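Local coordinates for protein glycerol kinase, putative (Plasmodium falciparum, PDB 2W40) that probably phosphorylates glycerol to sn-glycerol 3-phosphate at the expense of ATP, as expected of a glycerol kinase of the FGGY family, at residues C[325-329]-C[330-334]; C[51-54]-C[55-59]; C[139-142]-C[143-146]. All coordinates share one frame; numbering follows the deposited sequence.

Contact 1: residues C[325-329]-C[330-334]; sequences KLIDD and PSEAS
The Asp329 carboxylate receives two donors of Ser331 on one oxygen, and they come from opposite faces of its plane. Ser331 OG gives a hydrogen bond to Asp329 OD2 at 2.6 Å. Ser331 N gives a second to the same Asp329 OD2 at 3.0 Å. Both approach on the anti side of the oxygen, 28° out of the carboxylate plane. Asp329 CG stands anti to its own backbone N (chi1 -165°), which carries OD2 forward to Ser331. The hydroxyl and the amide of Ser331 thus grip one oxygen together. The Pro330 ring crosses this side chain at a slant, with Pro330 CD 3.3 Å from Asp329 CG. The second flat group is the Glu332 carboxylate, at the end of a chain extended beyond CG. It reaches back beside the 327-329 backbone. Ile327 CG1 approaches Glu332 OE1 at 3.5 Å, and Asp328 N makes a weak hydrogen bond to this same oxygen. Glu332 OE2 lies 3.4 Å from Asp328 CB. This is the turn that leads from helix 315-323 into helix 333-339. The Asp329 carbonyl O accepts a hydrogen bond from Glu332 N at 2.9 Å. Before it, Lys325 is the C-prime residue of the Schellman motif that ends the earlier helix. Ser334 is an ADP-binding residue, although no ADP is bound to this chain. The carboxylates of Asp328 and Glu332 are turned 61° apart, with Asp328 OD2 4.2 Å from Glu332 OE2. Their like charges would disfavour this approach, but Asp328 OD1 forms a salt bridge with Arg377, which probably offsets it. Ile327 also packs on Leu321 and Leu322 of helix 315-323 and on Val381 of helix 377-403.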
loop_
_atom_site.group_PDB
_atom_site.type_symbol
_atom_site.label_atom_id
_atom_site.label_comp_id
_atom_site.label_asym_id
_atom_site.label_seq_id
_atom_site.Cartn_x
_atom_site.Cartn_y
_atom_site.Cartn_z
ATOM N N LYS C 325 -7.391 -7.469 -2.875
ATOM C CA LYS C 325 -7.598 -8.307 -1.690
ATOM C C LYS C 325 -7.459 -7.581 -0.383
ATOM O O LYS C 325 -7.423 -8.205 0.658
ATOM C CB LYS C 325 -6.714 -9.573 -1.647
ATOM C CG LYS C 325 -6.666 -10.411 -2.888
ATOM C CD LYS C 325 -7.978 -10.837 -3.370
ATOM C CE LYS C 325 -7.752 -11.795 -4.547
ATOM N NZ LYS C 325 -8.445 -11.374 -5.767
ATOM N N LEU C 326 -7.438 -6.265 -0.431
ATOM C CA LEU C 326 -7.371 -5.471 0.757
ATOM C C LEU C 326 -8.744 -5.336 1.426
ATOM O O LEU C 326 -8.828 -5.011 2.604
ATOM C CB LEU C 326 -6.757 -4.132 0.418
ATOM C CG LEU C 326 -5.256 -4.236 0.101
ATOM C CD1 LEU C 326 -4.707 -2.990 -0.618
ATOM C CD2 LEU C 326 -4.415 -4.603 1.346
ATOM N N ILE C 327 -9.824 -5.530 0.667
ATOM C CA ILE C 327 -11.146 -5.597 1.248
ATOM C C ILE C 327 -11.758 -6.853 0.652
ATOM O O ILE C 327 -11.534 -7.232 -0.490
ATOM C CB ILE C 327 -11.906 -4.281 1.062
ATOM C CG1 ILE C 327 -13.087 -4.133 2.031
ATOM C CG2 ILE C 327 -12.319 -4.104 -0.378
ATOM C CD1 ILE C 327 -13.925 -2.811 1.875
ATOM N N ASP C 328 -12.502 -7.570 1.477
ATOM C CA ASP C 328 -13.208 -8.782 0.995
ATOM C C ASP C 328 -14.532 -8.407 0.286
ATOM O O ASP C 328 -14.972 -9.131 -0.585
ATOM C CB ASP C 328 -13.510 -9.723 2.194
ATOM C CG ASP C 328 -12.232 -10.338 2.823
ATOM O OD1 ASP C 328 -11.146 -10.340 2.217
ATOM O OD2 ASP C 328 -12.316 -10.852 3.944
ATOM N N ASP C 329 -15.190 -7.304 0.701
ATOM C CA ASP C 329 -16.394 -6.792 0.037
ATOM C C ASP C 329 -16.675 -5.358 0.383
ATOM O O ASP C 329 -16.597 -4.977 1.577
ATOM C CB ASP C 329 -17.622 -7.609 0.496
ATOM C CG ASP C 329 -18.845 -7.393 -0.410
ATOM O OD1 ASP C 329 -18.918 -8.098 -1.457
ATOM O OD2 ASP C 329 -19.660 -6.468 -0.122
ATOM N N PRO C 330 -17.138 -4.557 -0.603
ATOM C CA PRO C 330 -17.388 -3.146 -0.360
ATOM C C PRO C 330 -18.332 -2.826 0.818
ATOM O O PRO C 330 -18.209 -1.736 1.430
ATOM C CB PRO C 330 -18.026 -2.685 -1.661
ATOM C CG PRO C 330 -17.584 -3.620 -2.660
ATOM C CD PRO C 330 -17.443 -4.912 -2.002
ATOM N N SER C 331 -19.227 -3.786 1.107
ATOM C CA SER C 331 -20.266 -3.639 2.122
ATOM C C SER C 331 -19.672 -3.493 3.503
ATOM O O SER C 331 -20.302 -2.964 4.446
ATOM C CB SER C 331 -21.094 -4.899 2.106
ATOM O OG SER C 331 -20.211 -6.003 2.333
ATOM N N GLU C 332 -18.444 -3.968 3.617
ATOM C CA GLU C 332 -17.707 -3.931 4.882
ATOM C C GLU C 332 -17.198 -2.559 5.349
ATOM O O GLU C 332 -16.756 -2.422 6.506
ATOM C CB GLU C 332 -16.458 -4.818 4.735
ATOM C CG GLU C 332 -16.775 -6.275 4.522
ATOM C CD GLU C 332 -15.511 -7.129 4.337
ATOM O OE1 GLU C 332 -14.407 -6.558 4.127
ATOM O OE2 GLU C 332 -15.646 -8.373 4.423
ATOM N N ALA C 333 -17.194 -1.575 4.452
ATOM C CA ALA C 333 -16.505 -0.376 4.702
ATOM C C ALA C 333 -17.050 0.308 5.984
ATOM O O ALA C 333 -16.263 0.928 6.729
ATOM C CB ALA C 333 -16.631 0.520 3.481
ATOM N N SER C 334 -18.366 0.176 6.298
ATOM C CA SER C 334 -18.878 0.801 7.520
ATOM C C SER C 334 -18.322 0.102 8.751
ATOM O O SER C 334 -17.835 0.733 9.731
ATOM C CB SER C 334 -20.437 0.769 7.561
ATOM O OG SER C 334 -20.988 1.249 8.810
#

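Contact 2: residues C[51-54]-C[55-59]; sequences EIMT and NLYNL
Two successive turns of helix 49-70, in the N-terminal FGGY domain, meet here through side chains three and four residues apart. The helix packs on strands 15-21 and 27-34, and its other neighbours include helix 167-176. Four regular i to i+4 backbone bonds join the segments, from Asn55 N to Glu51 O through to Asn58 N to Thr54 O. Met53 and Tyr57 form a Met-aromatic contact. Met53 SD is 5.5 Å from the centroid of the Tyr57 ring, 28° off the ring normal. The methionine chain is bent at chi2 and chi3, and this turns the methyl toward the tyrosine ring. Met53 CE comes to 3.5 Å from Tyr57 CZ. The same methyl touches Leu56 CD2 at 4.0 Å, so it bridges two residues of the next turn. Tyr57 also stacks on His233, and Met53 packs on Trp170 and Leu171. On another part of the helix surface, Thr54 and Asn58 run side by side in the same direction. Thr54 CG2 lies 3.7 Å from Asn58 ND2, while Thr54 OG1 bonds to Ile50 O in the preceding turn. Glu51 and Asn55 also lie side by side, pointing the same way. Their carboxylate and amide planes are 73° apart. A water links their ends. It lies 2.6 Å from Glu51 OE2, to which it probably donates, and accepts a weak hydrogen bond from Asn55 ND2 at 3.3 Å.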
loop_
_atom_site.group_PDB
_atom_site.type_symbol
_atom_site.label_atom_id
_atom_site.label_comp_id
_atom_site.label_asym_id
_atom_site.label_seq_id
_atom_site.Cartn_x
_atom_site.Cartn_y
_atom_site.Cartn_z
ATOM N N GLU C 51 -19.860 -4.417 -25.373
ATOM C CA GLU C 51 -20.258 -5.058 -24.106
ATOM C C GLU C 51 -21.279 -4.186 -23.417
ATOM O O GLU C 51 -22.247 -4.708 -22.869
ATOM C CB GLU C 51 -19.074 -5.313 -23.220
ATOM C CG GLU C 51 -19.338 -6.012 -21.908
ATOM C CD GLU C 51 -18.154 -6.076 -20.964
ATOM O OE1 GLU C 51 -17.075 -5.466 -21.216
ATOM O OE2 GLU C 51 -18.360 -6.714 -19.891
ATOM N N ILE C 52 -21.028 -2.884 -23.325
ATOM C CA ILE C 52 -22.017 -2.031 -22.738
ATOM C C ILE C 52 -23.403 -2.170 -23.424
ATOM O O ILE C 52 -24.434 -2.204 -22.724
ATOM C CB ILE C 52 -21.502 -0.563 -22.743
ATOM C CG1 ILE C 52 -20.335 -0.456 -21.731
ATOM C CG2 ILE C 52 -22.699 0.446 -22.394
ATOM C CD1 ILE C 52 -19.634 0.889 -21.784
ATOM N N MET C 53 -23.449 -2.070 -24.753
ATOM C CA MET C 53 -24.728 -2.195 -25.413
ATOM C C MET C 53 -25.414 -3.542 -25.162
ATOM O O MET C 53 -26.662 -3.595 -24.950
ATOM C CB MET C 53 -24.618 -1.971 -26.902
ATOM C CG MET C 53 -24.380 -0.593 -27.299
ATOM S SD MET C 53 -25.563 0.665 -26.681
ATOM C CE MET C 53 -27.149 0.138 -27.024
ATOM N N THR C 54 -24.647 -4.627 -25.279
ATOM C CA THR C 54 -25.221 -5.941 -25.051
ATOM C C THR C 54 -25.852 -6.003 -23.654
ATOM O O THR C 54 -26.977 -6.495 -23.461
ATOM C CB THR C 54 -24.126 -6.990 -25.229
ATOM O OG1 THR C 54 -23.704 -6.912 -26.619
ATOM C CG2 THR C 54 -24.692 -8.385 -24.873
ATOM N N ASN C 55 -25.114 -5.522 -22.679
ATOM C CA ASN C 55 -25.613 -5.502 -21.293
ATOM C C ASN C 55 -26.898 -4.668 -21.190
ATOM O O ASN C 55 -27.875 -5.077 -20.564
ATOM C CB ASN C 55 -24.564 -4.918 -20.375
ATOM C CG ASN C 55 -23.444 -5.876 -20.074
ATOM O OD1 ASN C 55 -23.493 -7.054 -20.526
ATOM N ND2 ASN C 55 -22.427 -5.391 -19.415
ATOM N N LEU C 56 -26.922 -3.514 -21.825
ATOM C CA LEU C 56 -28.090 -2.682 -21.854
ATOM C C LEU C 56 -29.260 -3.399 -22.406
ATOM O O LEU C 56 -30.310 -3.405 -21.812
ATOM C CB LEU C 56 -27.823 -1.386 -22.590
ATOM C CG LEU C 56 -29.065 -0.460 -22.554
ATOM C CD1 LEU C 56 -29.616 -0.048 -21.212
ATOM C CD2 LEU C 56 -28.784 0.801 -23.438
ATOM N N TYR C 57 -29.109 -4.011 -23.596
ATOM C CA TYR C 57 -30.245 -4.706 -24.276
ATOM C C TYR C 57 -30.803 -5.785 -23.374
ATOM O O TYR C 57 -32.005 -5.906 -23.207
ATOM C CB TYR C 57 -29.782 -5.265 -25.611
ATOM C CG TYR C 57 -29.510 -4.207 -26.697
ATOM C CD1 TYR C 57 -30.242 -3.046 -26.770
ATOM C CD2 TYR C 57 -28.503 -4.410 -27.619
ATOM C CE1 TYR C 57 -29.975 -2.087 -27.805
ATOM C CE2 TYR C 57 -28.219 -3.536 -28.596
ATOM C CZ TYR C 57 -28.950 -2.384 -28.736
ATOM O OH TYR C 57 -28.677 -1.526 -29.764
ATOM N N ASN C 58 -29.887 -6.539 -22.768
ATOM C CA ASN C 58 -30.278 -7.650 -21.885
ATOM C C ASN C 58 -31.066 -7.141 -20.674
ATOM O O ASN C 58 -32.085 -7.711 -20.298
ATOM C CB ASN C 58 -29.018 -8.479 -21.577
ATOM C CG ASN C 58 -28.642 -9.432 -22.723
ATOM O OD1 ASN C 58 -29.499 -9.799 -23.555
ATOM N ND2 ASN C 58 -27.345 -9.869 -22.772
ATOM N N LEU C 59 -30.650 -6.001 -20.115
ATOM C CA LEU C 59 -31.272 -5.467 -18.927
ATOM C C LEU C 59 -32.679 -4.916 -19.271
ATOM O O LEU C 59 -33.616 -5.112 -18.536
ATOM C CB LEU C 59 -30.427 -4.316 -18.368
ATOM C CG LEU C 59 -29.174 -4.714 -17.568
ATOM C CD1 LEU C 59 -28.146 -3.512 -17.440
ATOM C CD2 LEU C 59 -29.672 -5.250 -16.150
HETATM O O HOH W 1 -20.499 -8.084 -19.432
#

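Contact 3: residues C[139-142]-C[143-146]; sequences SAFK and ILWL
Ser139 meets Ile143 one turn further on. Ser139 O accepts a hydrogen bond from Ile143 N at 3.0 Å, with the donor in the carbonyl plane. Ser139 CB also touches Ile143 CD1 at 4.0 Å. The isoleucine CG1 branch lies beside its backbone N, anti to the carbonyl carbon (chi1 -70°), and this sends CD1 back along the helix to the serine. Ser139 OG is engaged elsewhere, with Glu86 O and Asn166 ND2. Ala140 follows with a nearly straight bond: Leu144 N reaches Ala140 O at 2.9 Å with an N-H...O angle of 172°. Phe141 O accepts from Trp145 N at 2.9 Å, and this donor is tilted 31° from the carbonyl plane. The Phe141 ring takes one methyl from the next turn, with Phe141 CD1 4.3 Å from Leu144 CD2. The methyl comes to the ring obliquely. These are the first turns of helix 140-149 in the N-terminal FGGY domain, with side chains touching strand 88-92 and helix 111-118, and Phe141 is set in an aromatic cluster, edge-to-face with Phe117, Phe134 and Phe208. Lys142 O closes the series by accepting from Leu146 N at 3.0 Å. The carbonyl oxygen also has leucine carbons alongside it, Leu146 CG coming to 3.4 Å from Lys142 O. The lysine side chain is bent at chi2, chi3 and chi4. The NZ of this buried lysine donates to two carbonyl oxygens, those of Thr136 and Val104, which would compensate part of its charge. In the second segment, Leu146 CD2 lies at the edge of the Trp145 indole, in its plane.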
loop_
_atom_site.group_PDB
_atom_site.type_symbol
_atom_site.label_atom_id
_atom_site.label_comp_id
_atom_site.label_asym_id
_atom_site.label_seq_id
_atom_site.Cartn_x
_atom_site.Cartn_y
_atom_site.Cartn_z
ATOM N N SER C 139 -12.933 15.002 -22.957
ATOM C CA SER C 139 -12.831 14.068 -24.096
ATOM C C SER C 139 -11.703 14.456 -25.075
ATOM O O SER C 139 -11.125 13.552 -25.723
ATOM C CB SER C 139 -14.134 14.033 -24.895
ATOM O OG SER C 139 -15.215 13.705 -24.070
ATOM N N ALA C 140 -11.469 15.769 -25.204
ATOM C CA ALA C 140 -10.719 16.298 -26.391
ATOM C C ALA C 140 -9.325 15.649 -26.536
ATOM O O ALA C 140 -8.947 15.260 -27.646
ATOM C CB ALA C 140 -10.532 17.793 -26.317
ATOM N N PHE C 141 -8.571 15.560 -25.453
ATOM C CA PHE C 141 -7.193 14.973 -25.637
ATOM C C PHE C 141 -7.198 13.505 -25.929
ATOM O O PHE C 141 -6.300 13.006 -26.599
ATOM C CB PHE C 141 -6.270 15.241 -24.438
ATOM C CG PHE C 141 -5.698 16.641 -24.423
ATOM C CD1 PHE C 141 -4.504 16.890 -25.073
ATOM C CD2 PHE C 141 -6.330 17.681 -23.784
ATOM C CE1 PHE C 141 -3.924 18.151 -25.124
ATOM C CE2 PHE C 141 -5.753 18.950 -23.821
ATOM C CZ PHE C 141 -4.536 19.176 -24.504
ATOM N N LYS C 142 -8.246 12.814 -25.487
ATOM C CA LYS C 142 -8.465 11.395 -25.909
ATOM C C LYS C 142 -8.779 11.274 -27.394
ATOM O O LYS C 142 -8.274 10.363 -28.073
ATOM C CB LYS C 142 -9.540 10.830 -25.009
ATOM C CG LYS C 142 -8.892 10.777 -23.658
ATOM C CD LYS C 142 -9.598 11.587 -22.696
ATOM C CE LYS C 142 -10.453 10.836 -21.786
ATOM N NZ LYS C 142 -9.864 10.855 -20.457
ATOM N N ILE C 143 -9.555 12.199 -27.907
ATOM C CA ILE C 143 -9.889 12.164 -29.291
ATOM C C ILE C 143 -8.564 12.410 -30.060
ATOM O O ILE C 143 -8.287 11.768 -31.070
ATOM C CB ILE C 143 -10.890 13.274 -29.598
ATOM C CG1 ILE C 143 -12.307 12.969 -28.944
ATOM C CG2 ILE C 143 -11.037 13.486 -31.123
ATOM C CD1 ILE C 143 -13.287 14.249 -28.800
ATOM N N LEU C 144 -7.821 13.459 -29.635
ATOM C CA LEU C 144 -6.537 13.765 -30.238
ATOM C C LEU C 144 -5.592 12.563 -30.240
ATOM O O LEU C 144 -4.962 12.215 -31.267
ATOM C CB LEU C 144 -5.900 14.947 -29.586
ATOM C CG LEU C 144 -4.504 15.394 -30.156
ATOM C CD1 LEU C 144 -4.554 15.743 -31.634
ATOM C CD2 LEU C 144 -3.975 16.576 -29.287
ATOM N N TRP C 145 -5.475 11.891 -29.142
ATOM C CA TRP C 145 -4.656 10.728 -29.071
ATOM C C TRP C 145 -5.070 9.685 -30.099
ATOM O O TRP C 145 -4.219 9.087 -30.793
ATOM C CB TRP C 145 -4.733 10.105 -27.679
ATOM C CG TRP C 145 -3.767 8.977 -27.471
ATOM C CD1 TRP C 145 -2.492 9.070 -26.965
ATOM C CD2 TRP C 145 -3.972 7.599 -27.756
ATOM N NE1 TRP C 145 -1.941 7.818 -26.903
ATOM C CE2 TRP C 145 -2.791 6.921 -27.420
ATOM C CE3 TRP C 145 -5.031 6.874 -28.303
ATOM C CZ2 TRP C 145 -2.669 5.546 -27.539
ATOM C CZ3 TRP C 145 -4.898 5.506 -28.434
ATOM C CH2 TRP C 145 -3.697 4.881 -28.098
ATOM N N LEU C 146 -6.365 9.423 -30.214
ATOM C CA LEU C 146 -6.915 8.445 -31.195
ATOM C C LEU C 146 -6.522 8.822 -32.637
ATOM O O LEU C 146 -6.083 7.986 -33.410
ATOM C CB LEU C 146 -8.431 8.272 -31.031
ATOM C CG LEU C 146 -8.779 7.474 -29.781
ATOM C CD1 LEU C 146 -10.303 7.703 -29.494
ATOM C CD2 LEU C 146 -8.389 6.015 -29.976
#

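Contacts 2 and 3 both belong to the N-terminal FGGY domain, and contact 1 belongs to the C-terminal one. None touches another. The centres of contacts 2 and 3 are about 25 Å apart, with nearest atoms about 14 Å apart. Contact 1 lies about 28 Å from contact 2 and about 35 Å from contact 3, centre to centre. It stands closest to the ADP site, which is empty in this chain: it contains Ser334, and the side chain of Pro330 is about 8 Å from Gly315 and about 9 Å from Gly416. Contact 2 is further off, with the side chain of Ile52 about 12 Å from Thr270. Contact 3 lies away from these ADP-binding residues. Its Lys142 side chain is about 9 Å from a bound glycerol.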